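Local coordinates for carbohydrate binding module (PDB 4V1K), which probably binds plant cell-wall polysaccharide as a non-catalytic module of the family 9 glycoside hydrolase Cel9A of the Ruminococcus flavefaciens cellulosome, at residues T42-N47 with D125-K130; V58-T63 with G113-D118; N11-Y16 with C119-I124; Y6-N11 with K31-S36. All blocks are in the same frame, centred on the assembly; numbering follows the deposited sequence. Where two conformers were deposited one is given.

Contact 1. Residues T42-N47 with D125-K130; sequences TEVQVN and DSVVLK
On one face of this antiparallel pair the ammonium group of Lys130 reaches over between Glu43 and Gln45. Glu43 and Lys130 run alongside each other in the same direction, and NZ of Lys130 forms a long salt bridge with OE2 of Glu43 at 3.5 Å, a weak hydrogen bond. The side chain of Gln45 slants across the lysine, bringing its OE1 within 3.5 Å of CE of Lys130. Were Gln45 an alanine, the end of Lys130 would probably lose its amide neighbour and be freer to swing away from Glu43. Along this face, ND2 of Asn47 donates to OG of Ser126 over 2.8 Å, the hydroxyl lying 19° out of the amide plane; OG of Ser126 sits between that residue's backbone N and carbonyl carbon (chi1 62°), turned toward the amide. OD1 of Asn47 is hydrogen-bonded to OG1 of Thr89 on strand 87-93. The other face is apolar, with CG2 of Val44 4.0 Å from CD2 of Leu129. Beneath, Gln45 and Val128 exchange two backbone bonds, N to O, at 2.9 Å from Gln45 and 2.8 Å from Val128. Classic bulges occur at both ends, Thr42 and Glu43 facing Lys130, Asp125 and Ser126 facing Asn47. Both strands are central in a four-stranded antiparallel sheet, bordered by strands 87-93 and 5-15, and Phe61 of strand 55-64 packs against Val44 and Val46.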
# COMPACT_ATOMS: atom_id res chain seq x y z
N THR A 42 7.89 4.54 8.14
CA THR A 42 7.08 5.65 8.63
C THR A 42 5.93 6.02 7.69
O THR A 42 4.91 6.58 8.14
CB THR A 42 7.95 6.90 8.85
OG1 THR A 42 8.75 7.17 7.70
CG2 THR A 42 8.85 6.69 10.05
N GLU A 43 6.10 5.75 6.41
CA GLU A 43 5.07 6.11 5.43
C GLU A 43 5.12 5.13 4.26
O GLU A 43 6.22 4.68 3.86
CB GLU A 43 5.31 7.57 4.99
CG GLU A 43 4.25 8.27 4.20
CD GLU A 43 4.60 9.77 4.02
OE1 GLU A 43 4.86 10.49 5.01
OE2 GLU A 43 4.64 10.23 2.89
N VAL A 44 3.95 4.86 3.68
CA VAL A 44 3.83 4.13 2.41
C VAL A 44 3.11 5.02 1.40
O VAL A 44 2.08 5.60 1.73
CB VAL A 44 3.05 2.83 2.59
CG1 VAL A 44 3.00 2.03 1.29
CG2 VAL A 44 3.66 1.97 3.67
N GLN A 45 3.66 5.14 0.20
CA GLN A 45 3.04 5.89 -0.88
C GLN A 45 2.81 4.99 -2.09
O GLN A 45 3.70 4.22 -2.48
CB GLN A 45 3.91 7.08 -1.30
CG GLN A 45 4.06 8.11 -0.21
CD GLN A 45 4.74 9.38 -0.66
OE1 GLN A 45 5.62 9.34 -1.52
NE2 GLN A 45 4.35 10.53 -0.07
N VAL A 46 1.60 5.07 -2.65
CA VAL A 46 1.23 4.33 -3.85
C VAL A 46 0.94 5.37 -4.94
O VAL A 46 0.01 6.18 -4.83
CB VAL A 46 0.04 3.40 -3.60
CG1 VAL A 46 -0.33 2.67 -4.89
CG2 VAL A 46 0.38 2.40 -2.47
N ASN A 47 1.74 5.33 -6.00
CA ASN A 47 1.62 6.26 -7.14
C ASN A 47 0.83 5.59 -8.25
O ASN A 47 1.24 4.52 -8.74
CB ASN A 47 3.00 6.71 -7.60
CG ASN A 47 3.73 7.47 -6.52
OD1 ASN A 47 3.29 8.54 -6.12
ND2 ASN A 47 4.80 6.90 -6.02
N ASP A 125 1.89 2.49 -10.63
CA ASP A 125 3.19 2.77 -11.23
C ASP A 125 4.37 2.51 -10.28
O ASP A 125 5.42 2.00 -10.72
CB ASP A 125 3.25 4.20 -11.74
CG ASP A 125 2.23 4.46 -12.86
OD1 ASP A 125 2.12 3.65 -13.81
OD2 ASP A 125 1.58 5.51 -12.81
N SER A 126 4.21 2.90 -9.02
CA SER A 126 5.22 2.63 -8.02
C SER A 126 4.64 2.54 -6.61
O SER A 126 3.56 3.06 -6.35
CB SER A 126 6.33 3.68 -8.08
OG SER A 126 5.87 4.99 -7.81
N VAL A 127 5.38 1.84 -5.73
CA VAL A 127 5.10 1.79 -4.31
C VAL A 127 6.41 2.20 -3.62
O VAL A 127 7.48 1.68 -3.95
CB VAL A 127 4.61 0.41 -3.83
CG1 VAL A 127 4.29 0.46 -2.33
CG2 VAL A 127 3.40 -0.06 -4.65
N VAL A 128 6.30 3.14 -2.67
CA VAL A 128 7.44 3.73 -1.98
C VAL A 128 7.32 3.53 -0.47
O VAL A 128 6.27 3.81 0.10
CB VAL A 128 7.57 5.24 -2.29
CG1 VAL A 128 8.81 5.84 -1.65
CG2 VAL A 128 7.64 5.47 -3.79
N LEU A 129 8.39 3.03 0.14
CA LEU A 129 8.51 2.97 1.59
C LEU A 129 9.44 4.08 2.04
O LEU A 129 10.58 4.19 1.54
CB LEU A 129 9.04 1.60 2.03
CG LEU A 129 8.34 0.35 1.53
CD1 LEU A 129 9.05 -0.91 2.09
CD2 LEU A 129 6.88 0.33 1.92
N LYS A 130 8.97 4.93 2.94
CA LYS A 130 9.82 5.93 3.61
C LYS A 130 10.18 5.43 5.01
O LYS A 130 9.34 4.87 5.70
CB LYS A 130 9.08 7.27 3.70
CG LYS A 130 8.65 7.87 2.35
CD LYS A 130 8.08 9.28 2.52
CE LYS A 130 7.78 9.93 1.18
NZ LYS A 130 7.47 11.39 1.29

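Contact 2. Residues V58-T63 with G113-D118; sequences VGQFGT and GVWWID
Trp115 lays its indole over the backbone of strand 55-64, with CA of Gly59 3.8 Å from the centroid of the five-membered ring and 16° off its normal, a CH-pi contact. Turning CG of Trp115 anti to its carbonyl carbon (chi1 -55°) brings the ring over Gly59, whose bare CA meets it; a side chain here would run into O of Gly113. The indole edge is fixed by Gln60: NE1 of Trp115 donates to OE1 of Gln60 over 3.0 Å, on a lone pair in the carbonyl plane, with the oxygen in the ring plane. Amide and ring planes stand 86° apart, and NE2 of Gln60 is held by the carbonyl of Gly76. With CG anti to its backbone N, Trp116 carries its ring away from strand 55-64; NE1 of Trp116 donates to OD1 of Asp118 over 3.0 Å, reaching it from above the carboxylate plane, and a bound 2-hydroxybutane-1,4-diol touches this side chain. In a classic bulge, O of Val58 accepts from N of Trp115 at 2.8 Å and N of Trp116 at 3.1 Å. At Trp115 the chain turns a corner between strands 109-114 and 116-117, both paired with strand 55-64, which strand 73-83 also flanks.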
# COMPACT_ATOMS: atom_id res chain seq x y z
N VAL A 58 -11.18 5.38 -2.05
CA VAL A 58 -11.45 5.05 -0.66
C VAL A 58 -10.85 3.68 -0.41
O VAL A 58 -11.08 2.74 -1.17
CB VAL A 58 -12.94 5.00 -0.34
CG1 VAL A 58 -13.17 4.70 1.14
CG2 VAL A 58 -13.64 6.30 -0.73
N GLY A 59 -10.07 3.55 0.66
CA GLY A 59 -9.45 2.26 0.97
C GLY A 59 -8.65 2.29 2.25
O GLY A 59 -8.78 3.20 3.04
N GLN A 60 -7.87 1.24 2.47
CA GLN A 60 -7.10 1.04 3.70
C GLN A 60 -5.90 0.21 3.35
O GLN A 60 -5.94 -0.60 2.41
CB GLN A 60 -7.90 0.22 4.73
CG GLN A 60 -8.80 0.98 5.61
CD GLN A 60 -9.60 0.12 6.52
OE1 GLN A 60 -10.62 -0.39 6.12
NE2 GLN A 60 -9.20 0.02 7.78
N PHE A 61 -4.84 0.37 4.15
CA PHE A 61 -3.64 -0.47 4.05
C PHE A 61 -3.63 -1.52 5.17
O PHE A 61 -4.10 -1.28 6.28
CB PHE A 61 -2.35 0.34 4.13
CG PHE A 61 -2.09 1.22 2.93
CD1 PHE A 61 -2.87 2.34 2.67
CD2 PHE A 61 -1.07 0.94 2.06
CE1 PHE A 61 -2.63 3.15 1.58
CE2 PHE A 61 -0.80 1.74 0.97
CZ PHE A 61 -1.59 2.87 0.72
N GLY A 62 -3.05 -2.68 4.84
CA GLY A 62 -2.75 -3.70 5.83
C GLY A 62 -1.32 -4.20 5.69
O GLY A 62 -0.70 -4.05 4.64
N THR A 63 -0.82 -4.83 6.74
CA THR A 63 0.54 -5.37 6.73
C THR A 63 0.66 -6.63 7.58
O THR A 63 0.04 -6.77 8.65
CB THR A 63 1.57 -4.31 7.20
OG1 THR A 63 2.91 -4.84 7.17
CG2 THR A 63 1.25 -3.82 8.61
N GLY A 113 -5.47 -1.81 -0.11
CA GLY A 113 -6.90 -2.11 -0.22
C GLY A 113 -7.61 -1.01 -1.01
O GLY A 113 -7.45 0.19 -0.72
N VAL A 114 -8.41 -1.42 -1.99
CA VAL A 114 -9.21 -0.49 -2.79
C VAL A 114 -10.69 -0.80 -2.55
O VAL A 114 -11.24 -1.76 -3.12
CB VAL A 114 -8.88 -0.58 -4.31
CG1 VAL A 114 -9.62 0.52 -5.07
CG2 VAL A 114 -7.39 -0.43 -4.55
N TRP A 115 -11.33 -0.02 -1.69
CA TRP A 115 -12.77 -0.23 -1.44
C TRP A 115 -13.65 0.42 -2.51
O TRP A 115 -14.76 -0.08 -2.80
CB TRP A 115 -13.15 0.31 -0.05
CG TRP A 115 -12.38 -0.19 1.16
CD1 TRP A 115 -12.36 0.44 2.40
CD2 TRP A 115 -11.55 -1.36 1.31
NE1 TRP A 115 -11.58 -0.25 3.28
CE2 TRP A 115 -11.07 -1.36 2.65
CE3 TRP A 115 -11.13 -2.40 0.44
CZ2 TRP A 115 -10.23 -2.38 3.16
CZ3 TRP A 115 -10.31 -3.40 0.96
CH2 TRP A 115 -9.85 -3.36 2.30
N TRP A 116 -13.15 1.50 -3.12
CA TRP A 116 -13.83 2.20 -4.22
C TRP A 116 -12.83 3.05 -4.93
O TRP A 116 -11.93 3.59 -4.30
CB TRP A 116 -14.91 3.12 -3.69
CG TRP A 116 -15.70 3.84 -4.75
CD1 TRP A 116 -15.54 5.15 -5.16
CD2 TRP A 116 -16.76 3.29 -5.55
NE1 TRP A 116 -16.45 5.43 -6.15
CE2 TRP A 116 -17.20 4.30 -6.41
CE3 TRP A 116 -17.36 2.04 -5.63
CZ2 TRP A 116 -18.24 4.10 -7.31
CZ3 TRP A 116 -18.39 1.84 -6.54
CH2 TRP A 116 -18.82 2.87 -7.37
N ILE A 117 -12.96 3.18 -6.24
CA ILE A 117 -12.23 4.23 -6.96
C ILE A 117 -13.14 4.67 -8.11
O ILE A 117 -13.76 3.83 -8.78
CB ILE A 117 -10.81 3.75 -7.41
CG1 ILE A 117 -10.00 4.90 -8.00
CG2 ILE A 117 -10.90 2.55 -8.35
CD1 ILE A 117 -8.50 4.65 -8.07
N ASP A 118 -13.24 5.99 -8.34
CA ASP A 118 -14.18 6.53 -9.33
C ASP A 118 -13.78 6.08 -10.75
O ASP A 118 -14.58 5.56 -11.48
CB ASP A 118 -14.21 8.05 -9.25
CG ASP A 118 -15.09 8.61 -8.12
OD1 ASP A 118 -16.07 7.95 -7.68
OD2 ASP A 118 -14.80 9.75 -7.67

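Contact 3. Residues N11-Y16 with C119-I124; sequences NKKVTY and CDEFTI
Phe122 lies beneath Val14, whose CB sits over one ring face 4.0 Å from the centroid and 22° off the normal. Both side chains point the same way, and the nearest ring atom, CZ of Phe122, comes to 3.7 Å from CB of Val14. The phenyl group is put there by a first torsion of 68°, with CG between the backbone N and the carbonyl carbon. CD1 of Ile124 extends the apolar patch, 4.1 Å from CG2 of Val14. Ile117 of strand 116-117 also packs on Phe122, and Ile26 of strand 25-29 on Val14, which places this face in the interior between the two sheets of the beta-sandwich. A serine in place of Phe122 would probably open a gap under Val14 and deprive Ile117 of its aromatic neighbour. Strands 12-15 and 121-124 run antiparallel at the edge of the four-stranded sheet, their short axes 4.6 Å apart. Val14 and Phe122 form a hydrogen-bonded pair, and a G1 bulge, in which Asn11 and Lys12 both face Ile124, marks one end. On the opposite face of the pair, Lys13 bends at chi2 and chi4 to place NZ 3.1 Å from OE1 of Glu121, a salt bridge that meets the oxygen from above the carboxylate plane. The aliphatic part of Glu121 runs alongside Thr15. At the other end N of Tyr16 donates to O of Asp120 over 2.8 Å. OD1 of Asp120 lies in the plane of the tyrosine ring, at its edge and 3.6 Å from CD2 of Tyr16, while Ser17 holds OD2 of Asp120 through its hydroxyl.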
# COMPACT_ATOMS: atom_id res chain seq x y z
N ASN A 11 4.21 -1.64 -12.30
CA ASN A 11 3.45 -1.43 -13.56
C ASN A 11 2.24 -2.35 -13.60
O ASN A 11 2.01 -3.11 -14.58
CB ASN A 11 4.33 -1.65 -14.80
CG ASN A 11 3.68 -1.16 -16.10
OD1 ASN A 11 2.94 -0.17 -16.12
ND2 ASN A 11 3.96 -1.86 -17.21
N LYS A 12 1.48 -2.34 -12.51
CA LYS A 12 0.40 -3.30 -12.37
C LYS A 12 -0.95 -2.68 -12.72
O LYS A 12 -1.40 -1.75 -12.04
CB LYS A 12 0.37 -3.85 -10.95
CG LYS A 12 -0.68 -4.93 -10.74
CD LYS A 12 -0.63 -5.50 -9.34
CE LYS A 12 -1.75 -6.51 -9.13
NZ LYS A 12 -1.69 -7.65 -10.08
N LYS A 13 -1.58 -3.21 -13.75
CA LYS A 13 -2.94 -2.76 -14.19
C LYS A 13 -4.02 -3.38 -13.28
O LYS A 13 -4.04 -4.61 -13.02
CB LYS A 13 -3.19 -3.18 -15.63
CG LYS A 13 -4.58 -2.84 -16.16
CD LYS A 13 -4.79 -1.35 -16.34
CE LYS A 13 -6.25 -1.05 -16.70
NZ LYS A 13 -6.76 -1.80 -17.89
N VAL A 14 -4.88 -2.51 -12.78
CA VAL A 14 -6.00 -2.91 -11.93
C VAL A 14 -7.33 -2.43 -12.55
O VAL A 14 -7.46 -1.28 -12.95
CB VAL A 14 -5.87 -2.31 -10.53
CG1 VAL A 14 -7.01 -2.79 -9.60
CG2 VAL A 14 -4.55 -2.70 -9.90
N THR A 15 -8.31 -3.34 -12.62
CA THR A 15 -9.69 -2.98 -13.00
C THR A 15 -10.53 -3.21 -11.75
O THR A 15 -10.78 -4.36 -11.37
CB THR A 15 -10.18 -3.84 -14.18
OG1 THR A 15 -9.31 -3.65 -15.33
CG2 THR A 15 -11.62 -3.48 -14.57
N TYR A 16 -10.94 -2.13 -11.07
CA TYR A 16 -11.62 -2.25 -9.78
C TYR A 16 -12.86 -3.15 -9.85
O TYR A 16 -13.07 -4.03 -8.99
CB TYR A 16 -11.98 -0.84 -9.20
CG TYR A 16 -12.96 -0.90 -8.03
CD1 TYR A 16 -12.56 -1.31 -6.77
CD2 TYR A 16 -14.31 -0.66 -8.24
CE1 TYR A 16 -13.49 -1.41 -5.72
CE2 TYR A 16 -15.23 -0.77 -7.23
CZ TYR A 16 -14.82 -1.15 -5.97
OH TYR A 16 -15.78 -1.26 -4.98
N CYS A 119 -12.52 6.25 -11.11
CA CYS A 119 -12.02 5.77 -12.41
C CYS A 119 -11.74 4.26 -12.28
O CYS A 119 -10.89 3.85 -11.48
CB CYS A 119 -10.75 6.52 -12.77
SG CYS A 119 -9.98 5.98 -14.30
N ASP A 120 -12.37 3.44 -13.07
CA ASP A 120 -12.35 1.98 -12.79
C ASP A 120 -11.00 1.30 -13.07
O ASP A 120 -10.60 0.35 -12.37
CB ASP A 120 -13.45 1.29 -13.59
CG ASP A 120 -13.82 -0.05 -13.04
OD1 ASP A 120 -14.16 -0.11 -11.84
OD2 ASP A 120 -13.84 -1.06 -13.81
N GLU A 121 -10.34 1.78 -14.09
CA GLU A 121 -9.11 1.21 -14.59
C GLU A 121 -7.95 2.14 -14.29
O GLU A 121 -7.95 3.33 -14.65
CB GLU A 121 -9.21 0.93 -16.10
CG GLU A 121 -10.20 -0.19 -16.39
CD GLU A 121 -10.35 -0.57 -17.85
OE1 GLU A 121 -9.42 -0.43 -18.67
OE2 GLU A 121 -11.45 -1.08 -18.17
N PHE A 122 -6.95 1.60 -13.60
CA PHE A 122 -5.75 2.40 -13.28
C PHE A 122 -4.53 1.50 -13.19
O PHE A 122 -4.65 0.28 -13.10
CB PHE A 122 -5.96 3.19 -11.97
CG PHE A 122 -6.06 2.32 -10.73
CD1 PHE A 122 -7.28 1.75 -10.38
CD2 PHE A 122 -4.98 2.10 -9.91
CE1 PHE A 122 -7.40 0.96 -9.26
CE2 PHE A 122 -5.09 1.30 -8.77
CZ PHE A 122 -6.31 0.74 -8.45
N THR A 123 -3.36 2.13 -13.21
CA THR A 123 -2.08 1.42 -13.05
C THR A 123 -1.36 1.86 -11.79
O THR A 123 -1.30 3.07 -11.48
CB THR A 123 -1.17 1.65 -14.28
OG1 THR A 123 -1.83 1.21 -15.47
CG2 THR A 123 0.14 0.86 -14.15
N ILE A 124 -0.87 0.87 -11.04
CA ILE A 124 0.05 1.13 -9.91
C ILE A 124 1.44 1.25 -10.52
O ILE A 124 2.10 0.23 -10.89
CB ILE A 124 -0.02 -0.00 -8.84
CG1 ILE A 124 -1.43 -0.07 -8.25
CG2 ILE A 124 1.01 0.22 -7.72
CD1 ILE A 124 -1.65 -1.28 -7.34

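Contact 4. Residues Y6-N11 with K31-S36; sequences YTIKPN and KDFGIS
The backbones of Tyr6-Ile8 and Asp32-Ser36 run in nearly opposite directions, 168° apart end to end, but their nearest CA atoms, those of Tyr6 and Phe33, remain 6.0 Å apart. Side-chain packing therefore joins the loop between strands 25-29 and 41-49 to the outermost strand, 5-15, of the four-stranded antiparallel sheet. Phe33 and Ile8 meet at about a right angle. CG2 of Ile8 stands over one face of the phenyl ring, 3.9 Å from its centroid and 13° off the normal, in a CH-pi contact. The branch CG1 of Ile8 takes the position between the backbone N and the carbonyl carbon (chi1 60°), which carries CD1 of Ile8 to within 3.6 Å of CZ of Phe33. Tyr6 lays its own ring along the following residues of the loop: CA of Ile35 lies over one face, 4.1 Å from the centroid, and CB of Ile35 is 3.9 Å from CE2 of Tyr6. Gly34 makes the bend between these two packing sites. Leu129 of strand 121-131 also packs on Phe33. Beyond the ring, OH of Tyr6 hydrogen-bonds to OE1 of Glu39, the same carboxylate oxygen that accepts from the backbone N of Ser36.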
# COMPACT_ATOMS: atom_id res chain seq x y z
N TYR A 6 12.85 3.10 -0.14
CA TYR A 6 12.95 2.06 -1.16
C TYR A 6 11.72 2.18 -2.06
O TYR A 6 10.60 2.41 -1.59
CB TYR A 6 12.94 0.67 -0.52
CG TYR A 6 14.05 0.36 0.42
CD1 TYR A 6 15.24 -0.11 -0.07
CD2 TYR A 6 13.89 0.44 1.79
CE1 TYR A 6 16.29 -0.44 0.77
CE2 TYR A 6 14.92 0.12 2.64
CZ TYR A 6 16.13 -0.32 2.12
OH TYR A 6 17.16 -0.68 2.94
N THR A 7 11.92 1.91 -3.35
CA THR A 7 10.84 1.96 -4.31
C THR A 7 10.78 0.68 -5.16
O THR A 7 11.84 0.13 -5.53
CB THR A 7 11.05 3.16 -5.27
OG1 THR A 7 11.05 4.38 -4.52
CG2 THR A 7 9.95 3.23 -6.35
N ILE A 8 9.55 0.21 -5.44
CA ILE A 8 9.33 -0.78 -6.50
C ILE A 8 8.46 -0.18 -7.61
O ILE A 8 7.63 0.71 -7.34
CB ILE A 8 8.70 -2.12 -5.99
CG1 ILE A 8 7.34 -1.89 -5.33
CG2 ILE A 8 9.69 -2.84 -5.06
CD1 ILE A 8 6.59 -3.16 -4.99
N LYS A 9 8.64 -0.69 -8.83
CA LYS A 9 7.87 -0.24 -10.00
C LYS A 9 7.11 -1.42 -10.61
O LYS A 9 7.59 -2.07 -11.57
CB LYS A 9 8.78 0.43 -11.04
CG LYS A 9 9.19 1.85 -10.69
CD LYS A 9 10.04 2.43 -11.81
CE LYS A 9 10.01 3.95 -11.89
NZ LYS A 9 11.03 4.62 -11.04
N PRO A 10 5.90 -1.72 -10.06
CA PRO A 10 5.25 -2.97 -10.52
C PRO A 10 4.52 -2.86 -11.86
O PRO A 10 4.23 -3.89 -12.46
CB PRO A 10 4.25 -3.28 -9.42
CG PRO A 10 4.24 -2.16 -8.48
CD PRO A 10 5.24 -1.12 -8.89
N ASN A 11 4.21 -1.64 -12.30
CA ASN A 11 3.45 -1.43 -13.56
C ASN A 11 2.24 -2.35 -13.60
O ASN A 11 2.01 -3.11 -14.58
CB ASN A 11 4.33 -1.65 -14.80
CG ASN A 11 3.68 -1.16 -16.10
OD1 ASN A 11 2.94 -0.17 -16.12
ND2 ASN A 11 3.96 -1.86 -17.21
N LYS A 31 10.18 -8.38 0.53
CA LYS A 31 11.44 -8.79 -0.03
C LYS A 31 11.73 -8.14 -1.41
O LYS A 31 12.91 -7.97 -1.80
CB LYS A 31 11.56 -10.32 -0.10
CG LYS A 31 10.62 -10.99 -1.07
CD LYS A 31 10.95 -12.47 -1.22
CE LYS A 31 9.75 -13.26 -1.74
NZ LYS A 31 10.00 -14.73 -1.67
N ASP A 32 10.67 -7.73 -2.13
CA ASP A 32 10.84 -7.09 -3.43
C ASP A 32 11.49 -5.71 -3.31
O ASP A 32 12.10 -5.22 -4.29
CB ASP A 32 9.52 -6.93 -4.17
CG ASP A 32 8.90 -8.27 -4.66
OD1 ASP A 32 9.42 -9.36 -4.40
OD2 ASP A 32 7.86 -8.21 -5.34
N PHE A 33 11.38 -5.09 -2.12
CA PHE A 33 11.97 -3.77 -1.89
C PHE A 33 13.45 -3.82 -1.49
O PHE A 33 14.17 -2.86 -1.73
CB PHE A 33 11.23 -3.04 -0.76
CG PHE A 33 9.81 -2.66 -1.09
CD1 PHE A 33 8.77 -3.59 -0.94
CD2 PHE A 33 9.50 -1.38 -1.52
CE1 PHE A 33 7.46 -3.25 -1.24
CE2 PHE A 33 8.18 -1.03 -1.79
CZ PHE A 33 7.17 -1.96 -1.67
N GLY A 34 13.88 -4.90 -0.84
CA GLY A 34 15.26 -5.01 -0.35
C GLY A 34 15.50 -4.41 1.02
O GLY A 34 16.64 -4.19 1.40
N ILE A 35 14.41 -4.14 1.74
CA ILE A 35 14.41 -3.58 3.10
C ILE A 35 15.04 -4.52 4.14
O ILE A 35 14.80 -5.73 4.11
CB ILE A 35 12.98 -3.12 3.52
CG1 ILE A 35 12.99 -2.41 4.87
CG2 ILE A 35 11.98 -4.26 3.55
CD1 ILE A 35 11.72 -1.63 5.15
N SER A 36 15.84 -3.94 5.04
CA SER A 36 16.41 -4.67 6.17
C SER A 36 15.45 -4.66 7.37
O SER A 36 14.68 -3.72 7.57
CB SER A 36 17.74 -4.00 6.60
OG SER A 36 18.19 -4.46 7.87

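In the fold
Contacts 1, 3 and 4 share one sheet: strand 121-131 serves contacts 1 and 3, and strand 5-15 contacts 3 and 4, which share Asn11. Probable hydrogen bonds of 2.9 Å join contacts 1 and 4, N of Leu129 to O of Tyr6 and N of Ile8 to O of Val127. Contact 2 belongs to the second sheet; its Phe61 places CE2 3.7 Å from CG2 of Val46 in contact 1, and OH of Tyr16, in contact 3, lies 2.7 Å from O of Trp115, probably a weak hydrogen bond. The bound diol is about 4 Å from the Trp116 side chain and about 6 Å from that of Tyr16; contacts 2 and 4 lie about 20 Å apart, centre to centre.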